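Local coordinates for oligogalacturonate lyase (Yersinia enterocolitica subsp. enterocolitica, PDB 3PE7), which cleaves short oligogalacturonides, the breakdown products of pectin, by beta-elimination in the cytoplasm, probably with the help of a manganese ion bound in its seven-bladed beta-propeller, at residues K41-D46 / S357-D362; K157-Y162 / E208-L213. All blocks are in the same frame, centred on the assembly; numbering follows the deposited sequence.

Contacts 1 and 2 lie on opposite sides of the centre of the chain, their centres about 33 Å apart, and share no strand, loop or helix. Contact 1 (41-46 with 357-362) is largely buried and joins neighbouring blades of the propeller: the loop between strands 33-34 and 49-54 meets the turn between strands 357-358 and 364-369. Contact 2 (157-162 with 208-213) sits at the surface, where the helix 155-161 meets the loop between strands 202-207 and 218-222. In both, a proline CD lies over an aromatic face. Contact 1 adds a threonine methyl, whereas contact 2 adds a carboxylate at a phenylalanine edge.

Contact 1 (K41-D46 / S357-D362); sequences KCFTRD and SFTPDD
Phe358 makes a minor approach to Phe43 through its carbonyl O, while its own side chain packs on Leu296, Val298 and Ile365. Thr359 follows with two approaches to the Phe43 ring. Its CA lies above the same face as the next proline, offset toward the rim, and its methyl CG2 reaches the far end of the ring, 3.7 Å from Phe43 CZ. The torsion (chi1 49°) sets Thr359 OG1 between the backbone N and the carbonyl carbon, where it donates to Asp361 OD1 at 2.7 Å and accepts from Gln364 N, leaving the methyl to face the ring. Pro360 carries the largest share on this side: its CD stands over the Phe43 face, 4.1 Å from the ring centroid and 26° off the normal, a CH-pi contact. Its CG presses on Phe43 CB at 3.6 Å and also lies 3.8 Å from Thr44 O. The type I turn from Thr359 to Asp362 is closed by Asp362 N to Thr359 O, 2.9 Å. Leu50 and Leu366 also touch the Phe43 side chain. The two blades thus meet here through apolar and CH-pi packing, while the Thr359 hydroxyl is engaged by Asp361 and by Gln364 on strand 364-369.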
ATOM      1  N   LYS A  41       6.789   4.093   0.259  1.00  9.66           N
ATOM      2  CA  LYS A  41       8.124   4.030  -0.355  1.00  9.62           C
ATOM      3  C   LYS A  41       8.940   2.826   0.113  1.00  9.85           C
ATOM      4  O   LYS A  41       9.145   2.646   1.325  1.00 10.13           O
ATOM      5  CB  LYS A  41       8.914   5.330  -0.098  1.00  9.19           C
ATOM      6  CG  LYS A  41      10.327   5.289  -0.666  1.00  9.86           C
ATOM      7  CD  LYS A  41      11.052   6.610  -0.393  1.00 10.94           C
ATOM      8  CE  LYS A  41      12.535   6.471  -0.715  1.00  9.30           C
ATOM      9  NZ  LYS A  41      13.276   7.757  -0.438  1.00 11.79           N
ATOM     10  N   CYS A  42       9.381   1.993  -0.848  1.00  9.43           N
ATOM     11  CA  CYS A  42      10.260   0.854  -0.551  1.00  9.08           C
ATOM     12  C   CYS A  42      11.589   0.816  -1.307  1.00  9.09           C
ATOM     13  O   CYS A  42      12.494   0.138  -0.882  1.00  9.54           O
ATOM     14  CB  CYS A  42       9.545  -0.503  -0.753  1.00  8.98           C
ATOM     15  SG  CYS A  42       8.873  -0.767  -2.427  1.00  9.73           S
ATOM     16  N   PHE A  43      11.680   1.521  -2.439  1.00  9.70           N
ATOM     17  CA  PHE A  43      12.940   1.653  -3.147  1.00  9.10           C
ATOM     18  C   PHE A  43      13.644   2.927  -2.715  1.00  9.69           C
ATOM     19  O   PHE A  43      12.998   3.938  -2.538  1.00 10.83           O
ATOM     20  CB  PHE A  43      12.721   1.736  -4.658  1.00  8.91           C
ATOM     21  CG  PHE A  43      12.343   0.444  -5.284  1.00  8.41           C
ATOM     22  CD1 PHE A  43      13.318  -0.488  -5.634  1.00  8.29           C
ATOM     23  CD2 PHE A  43      11.000   0.176  -5.559  1.00  9.27           C
ATOM     24  CE1 PHE A  43      12.949  -1.702  -6.260  1.00  9.27           C
ATOM     25  CE2 PHE A  43      10.624  -1.033  -6.144  1.00 10.34           C
ATOM     26  CZ  PHE A  43      11.598  -1.961  -6.507  1.00 10.22           C
ATOM     27  N   THR A  44      14.966   2.879  -2.573  1.00 10.73           N
ATOM     28  CA  THR A  44      15.734   4.121  -2.392  1.00 11.02           C
ATOM     29  C   THR A  44      15.635   4.943  -3.691  1.00 12.50           C
ATOM     30  O   THR A  44      15.292   4.411  -4.737  1.00 11.94           O
ATOM     31  CB  THR A  44      17.203   3.868  -1.992  1.00 11.71           C
ATOM     32  OG1 THR A  44      17.837   2.964  -2.905  1.00 11.36           O
ATOM     33  CG2 THR A  44      17.261   3.282  -0.592  1.00 11.57           C
ATOM     34  N   ARG A  45      15.928   6.231  -3.610  1.00 13.31           N
ATOM     35  CA  ARG A  45      15.715   7.123  -4.760  1.00 13.98           C
ATOM     36  C   ARG A  45      16.460   6.692  -6.023  1.00 14.65           C
ATOM     37  O   ARG A  45      15.934   6.846  -7.130  1.00 15.50           O
ATOM     38  CB  ARG A  45      16.081   8.555  -4.388  1.00 14.13           C
ATOM     39  CG  ARG A  45      15.106   9.176  -3.398  1.00 13.25           C
ATOM     40  CD  ARG A  45      15.642  10.529  -2.876  1.00 15.28           C
ATOM     41  NE  ARG A  45      16.885  10.381  -2.140  1.00 19.18           N
ATOM     42  CZ  ARG A  45      17.550  11.407  -1.613  1.00 20.00           C
ATOM     43  NH1 ARG A  45      17.074  12.641  -1.742  1.00 21.63           N
ATOM     44  NH2 ARG A  45      18.689  11.197  -0.970  1.00 20.15           N
ATOM     45  N   ASP A  46      17.658   6.139  -5.864  1.00 15.85           N
ATOM     46  CA  ASP A  46      18.444   5.704  -7.016  1.00 17.30           C
ATOM     47  C   ASP A  46      18.105   4.282  -7.489  1.00 16.80           C
ATOM     48  O   ASP A  46      18.747   3.750  -8.391  1.00 17.51           O
ATOM     49  CB  ASP A  46      19.952   5.877  -6.766  1.00 18.49           C
ATOM     50  CG  ASP A  46      20.549   4.798  -5.884  1.00 21.35           C
ATOM     51  OD1 ASP A  46      19.800   4.010  -5.243  1.00 21.21           O
ATOM     52  OD2 ASP A  46      21.804   4.742  -5.829  1.00 26.89           O
ATOM     53  N   SER A 357       3.827  -2.156  -7.952  1.00  7.74           N
ATOM     54  CA  SER A 357       4.215  -0.755  -8.135  1.00  8.10           C
ATOM     55  C   SER A 357       5.381  -0.712  -9.130  1.00  8.73           C
ATOM     56  O   SER A 357       5.932  -1.759  -9.479  1.00  8.24           O
ATOM     57  CB  SER A 357       4.581  -0.081  -6.818  1.00  8.84           C
ATOM     58  OG  SER A 357       5.814  -0.587  -6.319  1.00  8.10           O
ATOM     59  N   PHE A 358       5.751   0.488  -9.590  1.00  8.72           N
ATOM     60  CA  PHE A 358       6.841   0.651 -10.531  1.00  8.95           C
ATOM     61  C   PHE A 358       8.168   0.878  -9.812  1.00  8.79           C
ATOM     62  O   PHE A 358       8.198   1.515  -8.761  1.00  8.71           O
ATOM     63  CB  PHE A 358       6.549   1.827 -11.488  1.00  9.78           C
ATOM     64  CG  PHE A 358       5.374   1.596 -12.402  1.00  9.20           C
ATOM     65  CD1 PHE A 358       4.104   2.034 -12.051  1.00  9.23           C
ATOM     66  CD2 PHE A 358       5.536   0.935 -13.619  1.00 11.45           C
ATOM     67  CE1 PHE A 358       2.983   1.846 -12.910  1.00 10.10           C
ATOM     68  CE2 PHE A 358       4.436   0.721 -14.476  1.00 10.40           C
ATOM     69  CZ  PHE A 358       3.152   1.181 -14.117  1.00 10.71           C
ATOM     70  N   THR A 359       9.256   0.342 -10.369  1.00  9.17           N
ATOM     71  CA  THR A 359      10.591   0.717  -9.938  1.00  9.04           C
ATOM     72  C   THR A 359      10.777   2.219 -10.235  1.00  9.59           C
ATOM     73  O   THR A 359      10.070   2.775 -11.072  1.00  9.93           O
ATOM     74  CB  THR A 359      11.672  -0.082 -10.676  1.00  8.20           C
ATOM     75  OG1 THR A 359      11.420  -0.048 -12.088  1.00  8.09           O
ATOM     76  CG2 THR A 359      11.695  -1.546 -10.187  1.00  8.91           C
ATOM     77  N   PRO A 360      11.732   2.873  -9.552  1.00 10.88           N
ATOM     78  CA  PRO A 360      11.901   4.317  -9.773  1.00 10.95           C
ATOM     79  C   PRO A 360      12.157   4.707 -11.248  1.00 11.40           C
ATOM     80  O   PRO A 360      11.823   5.836 -11.661  1.00 11.27           O
ATOM     81  CB  PRO A 360      13.110   4.658  -8.873  1.00 11.45           C
ATOM     82  CG  PRO A 360      12.974   3.695  -7.724  1.00 10.19           C
ATOM     83  CD  PRO A 360      12.511   2.406  -8.388  1.00 10.27           C
ATOM     84  N   ASP A 361      12.726   3.789 -12.029  1.00 11.55           N
ATOM     85  CA  ASP A 361      13.021   4.058 -13.453  1.00 12.14           C
ATOM     86  C   ASP A 361      11.869   3.758 -14.419  1.00 13.24           C
ATOM     87  O   ASP A 361      11.990   3.988 -15.624  1.00 12.95           O
ATOM     88  CB  ASP A 361      14.331   3.371 -13.891  1.00 12.23           C
ATOM     89  CG  ASP A 361      14.248   1.856 -13.901  1.00 13.96           C
ATOM     90  OD1 ASP A 361      13.163   1.300 -13.658  1.00 13.32           O
ATOM     91  OD2 ASP A 361      15.297   1.217 -14.159  1.00 16.74           O
ATOM     92  N   ASP A 362      10.759   3.253 -13.870  1.00 12.15           N
ATOM     93  CA  ASP A 362       9.550   2.884 -14.620  1.00 12.19           C
ATOM     94  C   ASP A 362       9.765   1.735 -15.618  1.00 11.88           C
ATOM     95  O   ASP A 362       8.930   1.526 -16.501  1.00 12.69           O
ATOM     96  CB  ASP A 362       8.922   4.102 -15.329  1.00 11.63           C
ATOM     97  CG  ASP A 362       8.182   5.009 -14.364  1.00 13.30           C
ATOM     98  OD1 ASP A 362       7.765   6.107 -14.783  1.00 13.82           O
ATOM     99  OD2 ASP A 362       8.015   4.602 -13.189  1.00 14.63           O
TER

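Contact 2 (K157-Y162 / E208-L213); sequences KFHEFY and EGPHDL
Tyr162 and Pro210 form the centre of this contact, with Glu208 beside them. Pro210 CD sits over one face of the Tyr162 ring, 3.9 Å from its centroid and 29° off the normal, in a CH-pi contact. With CG anti to the backbone N (chi1 165°), the tyrosine ring reaches out along the 208-213 loop: CD2 lies 3.3 Å from Glu208 O, and CE1 lies against Leu213 CB. Gly209 CA fits close against the ring, 3.8 Å from Tyr162 CD2. Next to CD in the ring, Pro210 CG meets His159 CD2 at 3.7 Å. The imidazole is steadied by a bond in its own ring plane from ND1 to Glu160 OE2, 3.2 Å. Glu208, bent at chi2 (48°), folds its carboxylate back to accept Gly209 N at OE2, 2.8 Å, and pairs through OE1 with Arg217. Its CD then meets the edge of the Phe158 ring at CZ, 3.8 Å. Phe158 also packs against Trp155 and Trp189, and its side chain lies about 11 Å from the bound manganese ion. This is a helix inserted between strands 138-145 and 168-174 of one propeller blade, packed on the 208-213 loop of the next.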
ATOM      1  N   LYS A 157     -15.953 -10.736  10.393  1.00 20.20           N
ATOM      2  CA  LYS A 157     -15.709  -9.733  11.426  1.00 19.50           C
ATOM      3  C   LYS A 157     -15.598  -8.350  10.779  1.00 19.64           C
ATOM      4  O   LYS A 157     -16.166  -7.384  11.282  1.00 19.27           O
ATOM      5  CB  LYS A 157     -14.424 -10.047  12.207  1.00 18.68           C
ATOM      6  CG  LYS A 157     -14.530 -11.250  13.158  1.00 18.77           C
ATOM      7  CD  LYS A 157     -13.141 -11.708  13.577  1.00 17.79           C
ATOM      8  CE  LYS A 157     -13.191 -12.831  14.614  1.00 18.44           C
ATOM      9  NZ  LYS A 157     -13.789 -14.093  14.086  1.00 17.09           N
ATOM     10  N   PHE A 158     -14.876  -8.280   9.663  1.00 20.26           N
ATOM     11  CA  PHE A 158     -14.665  -7.029   8.920  1.00 21.19           C
ATOM     12  C   PHE A 158     -15.996  -6.464   8.434  1.00 21.70           C
ATOM     13  O   PHE A 158     -16.241  -5.257   8.543  1.00 21.75           O
ATOM     14  CB  PHE A 158     -13.700  -7.270   7.747  1.00 20.93           C
ATOM     15  CG  PHE A 158     -13.086  -6.004   7.163  1.00 22.29           C
ATOM     16  CD1 PHE A 158     -11.842  -5.537   7.607  1.00 21.58           C
ATOM     17  CD2 PHE A 158     -13.736  -5.314   6.148  1.00 22.38           C
ATOM     18  CE1 PHE A 158     -11.274  -4.377   7.066  1.00 22.72           C
ATOM     19  CE2 PHE A 158     -13.183  -4.151   5.597  1.00 22.50           C
ATOM     20  CZ  PHE A 158     -11.950  -3.686   6.046  1.00 23.19           C
ATOM     21  N   HIS A 159     -16.875  -7.341   7.936  1.00 21.86           N
ATOM     22  CA  HIS A 159     -18.211  -6.937   7.491  1.00 22.30           C
ATOM     23  C   HIS A 159     -19.075  -6.389   8.626  1.00 22.22           C
ATOM     24  O   HIS A 159     -19.611  -5.275   8.529  1.00 22.90           O
ATOM     25  CB  HIS A 159     -18.919  -8.106   6.783  1.00 22.98           C
ATOM     26  CG  HIS A 159     -20.265  -7.751   6.228  1.00 24.42           C
ATOM     27  ND1 HIS A 159     -21.431  -7.916   6.943  1.00 27.04           N
ATOM     28  CD2 HIS A 159     -20.626  -7.224   5.035  1.00 25.30           C
ATOM     29  CE1 HIS A 159     -22.456  -7.522   6.207  1.00 26.65           C
ATOM     30  NE2 HIS A 159     -21.994  -7.088   5.050  1.00 24.92           N
ATOM     31  N   GLU A 160     -19.182  -7.155   9.712  1.00 21.23           N
ATOM     32  CA  GLU A 160     -20.030  -6.804  10.856  1.00 20.58           C
ATOM     33  C   GLU A 160     -19.549  -5.576  11.618  1.00 19.70           C
ATOM     34  O   GLU A 160     -20.351  -4.859  12.232  1.00 19.48           O
ATOM     35  CB  GLU A 160     -20.150  -7.990  11.830  1.00 21.73           C
ATOM     36  CG  GLU A 160     -20.894  -9.214  11.243  1.00 23.28           C
ATOM     37  CD  GLU A 160     -22.298  -8.890  10.765  1.00 27.26           C
ATOM     38  OE1 GLU A 160     -23.078  -8.294  11.540  1.00 28.97           O
ATOM     39  OE2 GLU A 160     -22.625  -9.250   9.612  1.00 29.52           O
ATOM     40  N   PHE A 161     -18.238  -5.339  11.585  1.00 18.46           N
ATOM     41  CA  PHE A 161     -17.645  -4.232  12.331  1.00 17.29           C
ATOM     42  C   PHE A 161     -18.232  -2.882  11.902  1.00 17.06           C
ATOM     43  O   PHE A 161     -18.431  -1.989  12.732  1.00 17.55           O
ATOM     44  CB  PHE A 161     -16.131  -4.231  12.133  1.00 16.83           C
ATOM     45  CG  PHE A 161     -15.413  -3.272  13.024  1.00 15.28           C
ATOM     46  CD1 PHE A 161     -15.473  -3.405  14.415  1.00 13.04           C
ATOM     47  CD2 PHE A 161     -14.672  -2.228  12.482  1.00 14.00           C
ATOM     48  CE1 PHE A 161     -14.798  -2.503  15.243  1.00 13.38           C
ATOM     49  CE2 PHE A 161     -13.990  -1.334  13.313  1.00 14.49           C
ATOM     50  CZ  PHE A 161     -14.058  -1.471  14.690  1.00 12.59           C
ATOM     51  N   TYR A 162     -18.490  -2.759  10.609  1.00 16.88           N
ATOM     52  CA  TYR A 162     -19.042  -1.530  10.028  1.00 17.54           C
ATOM     53  C   TYR A 162     -20.330  -1.066  10.737  1.00 17.72           C
ATOM     54  O   TYR A 162     -20.507   0.122  11.003  1.00 17.02           O
ATOM     55  CB  TYR A 162     -19.302  -1.743   8.535  1.00 17.50           C
ATOM     56  CG  TYR A 162     -20.197  -0.701   7.884  1.00 18.11           C
ATOM     57  CD1 TYR A 162     -21.528  -0.998   7.556  1.00 18.18           C
ATOM     58  CD2 TYR A 162     -19.714   0.570   7.590  1.00 18.55           C
ATOM     59  CE1 TYR A 162     -22.354  -0.045   6.958  1.00 19.15           C
ATOM     60  CE2 TYR A 162     -20.533   1.536   6.999  1.00 18.91           C
ATOM     61  CZ  TYR A 162     -21.849   1.222   6.682  1.00 19.60           C
ATOM     62  OH  TYR A 162     -22.655   2.166   6.083  1.00 20.53           O
ATOM     63  N   GLU A 208     -14.792   3.356   5.743  1.00 14.73           N
ATOM     64  CA  GLU A 208     -14.557   1.919   5.555  1.00 15.95           C
ATOM     65  C   GLU A 208     -15.860   1.145   5.755  1.00 16.79           C
ATOM     66  O   GLU A 208     -16.762   1.593   6.473  1.00 16.65           O
ATOM     67  CB  GLU A 208     -13.442   1.428   6.496  1.00 16.09           C
ATOM     68  CG  GLU A 208     -12.924   0.001   6.194  1.00 17.22           C
ATOM     69  CD  GLU A 208     -12.609  -0.197   4.723  1.00 17.43           C
ATOM     70  OE1 GLU A 208     -11.521   0.201   4.310  1.00 20.27           O
ATOM     71  OE2 GLU A 208     -13.451  -0.734   3.978  1.00 19.47           O
ATOM     72  N   GLY A 209     -15.957  -0.009   5.103  1.00 17.68           N
ATOM     73  CA  GLY A 209     -17.150  -0.833   5.193  1.00 18.87           C
ATOM     74  C   GLY A 209     -17.549  -1.359   3.828  1.00 20.17           C
ATOM     75  O   GLY A 209     -16.894  -1.050   2.824  1.00 19.81           O
ATOM     76  N   PRO A 210     -18.616  -2.171   3.781  1.00 21.04           N
ATOM     77  CA  PRO A 210     -19.095  -2.784   2.548  1.00 21.94           C
ATOM     78  C   PRO A 210     -19.263  -1.750   1.442  1.00 22.49           C
ATOM     79  O   PRO A 210     -19.904  -0.712   1.653  1.00 22.22           O
ATOM     80  CB  PRO A 210     -20.456  -3.360   2.955  1.00 21.92           C
ATOM     81  CG  PRO A 210     -20.316  -3.634   4.422  1.00 21.81           C
ATOM     82  CD  PRO A 210     -19.485  -2.487   4.928  1.00 20.71           C
ATOM     83  N   HIS A 211     -18.704  -2.056   0.272  1.00 23.90           N
ATOM     84  CA  HIS A 211     -18.641  -1.129  -0.860  1.00 24.39           C
ATOM     85  C   HIS A 211     -19.998  -0.588  -1.280  1.00 24.82           C
ATOM     86  O   HIS A 211     -20.114   0.572  -1.709  1.00 24.76           O
ATOM     87  CB  HIS A 211     -17.956  -1.800  -2.068  1.00 24.70           C
ATOM     88  CG  HIS A 211     -18.700  -2.984  -2.603  1.00 26.88           C
ATOM     89  ND1 HIS A 211     -19.567  -2.900  -3.672  1.00 28.05           N
ATOM     90  CD2 HIS A 211     -18.711  -4.283  -2.212  1.00 28.22           C
ATOM     91  CE1 HIS A 211     -20.081  -4.093  -3.915  1.00 29.71           C
ATOM     92  NE2 HIS A 211     -19.576  -4.952  -3.046  1.00 29.93           N
ATOM     93  N   ASP A 212     -21.021  -1.432  -1.169  1.00 24.95           N
ATOM     94  CA  ASP A 212     -22.353  -1.094  -1.640  1.00 25.71           C
ATOM     95  C   ASP A 212     -23.241  -0.495  -0.546  1.00 25.20           C
ATOM     96  O   ASP A 212     -24.393  -0.133  -0.799  1.00 25.39           O
ATOM     97  CB  ASP A 212     -23.023  -2.314  -2.304  1.00 26.62           C
ATOM     98  CG  ASP A 212     -23.095  -3.539  -1.386  1.00 28.67           C
ATOM     99  OD1 ASP A 212     -22.204  -3.729  -0.528  1.00 30.25           O
ATOM    100  OD2 ASP A 212     -24.053  -4.338  -1.545  1.00 31.42           O
ATOM    101  N   LEU A 213     -22.697  -0.370   0.661  1.00 24.56           N
ATOM    102  CA  LEU A 213     -23.470   0.157   1.784  1.00 23.96           C
ATOM    103  C   LEU A 213     -23.031   1.536   2.252  1.00 23.07           C
ATOM    104  O   LEU A 213     -23.862   2.319   2.714  1.00 22.92           O
ATOM    105  CB  LEU A 213     -23.464  -0.820   2.964  1.00 24.21           C
ATOM    106  CG  LEU A 213     -24.137  -2.178   2.716  1.00 25.12           C
ATOM    107  CD1 LEU A 213     -24.090  -3.000   3.993  1.00 26.04           C
ATOM    108  CD2 LEU A 213     -25.577  -2.040   2.210  1.00 26.03           C
TER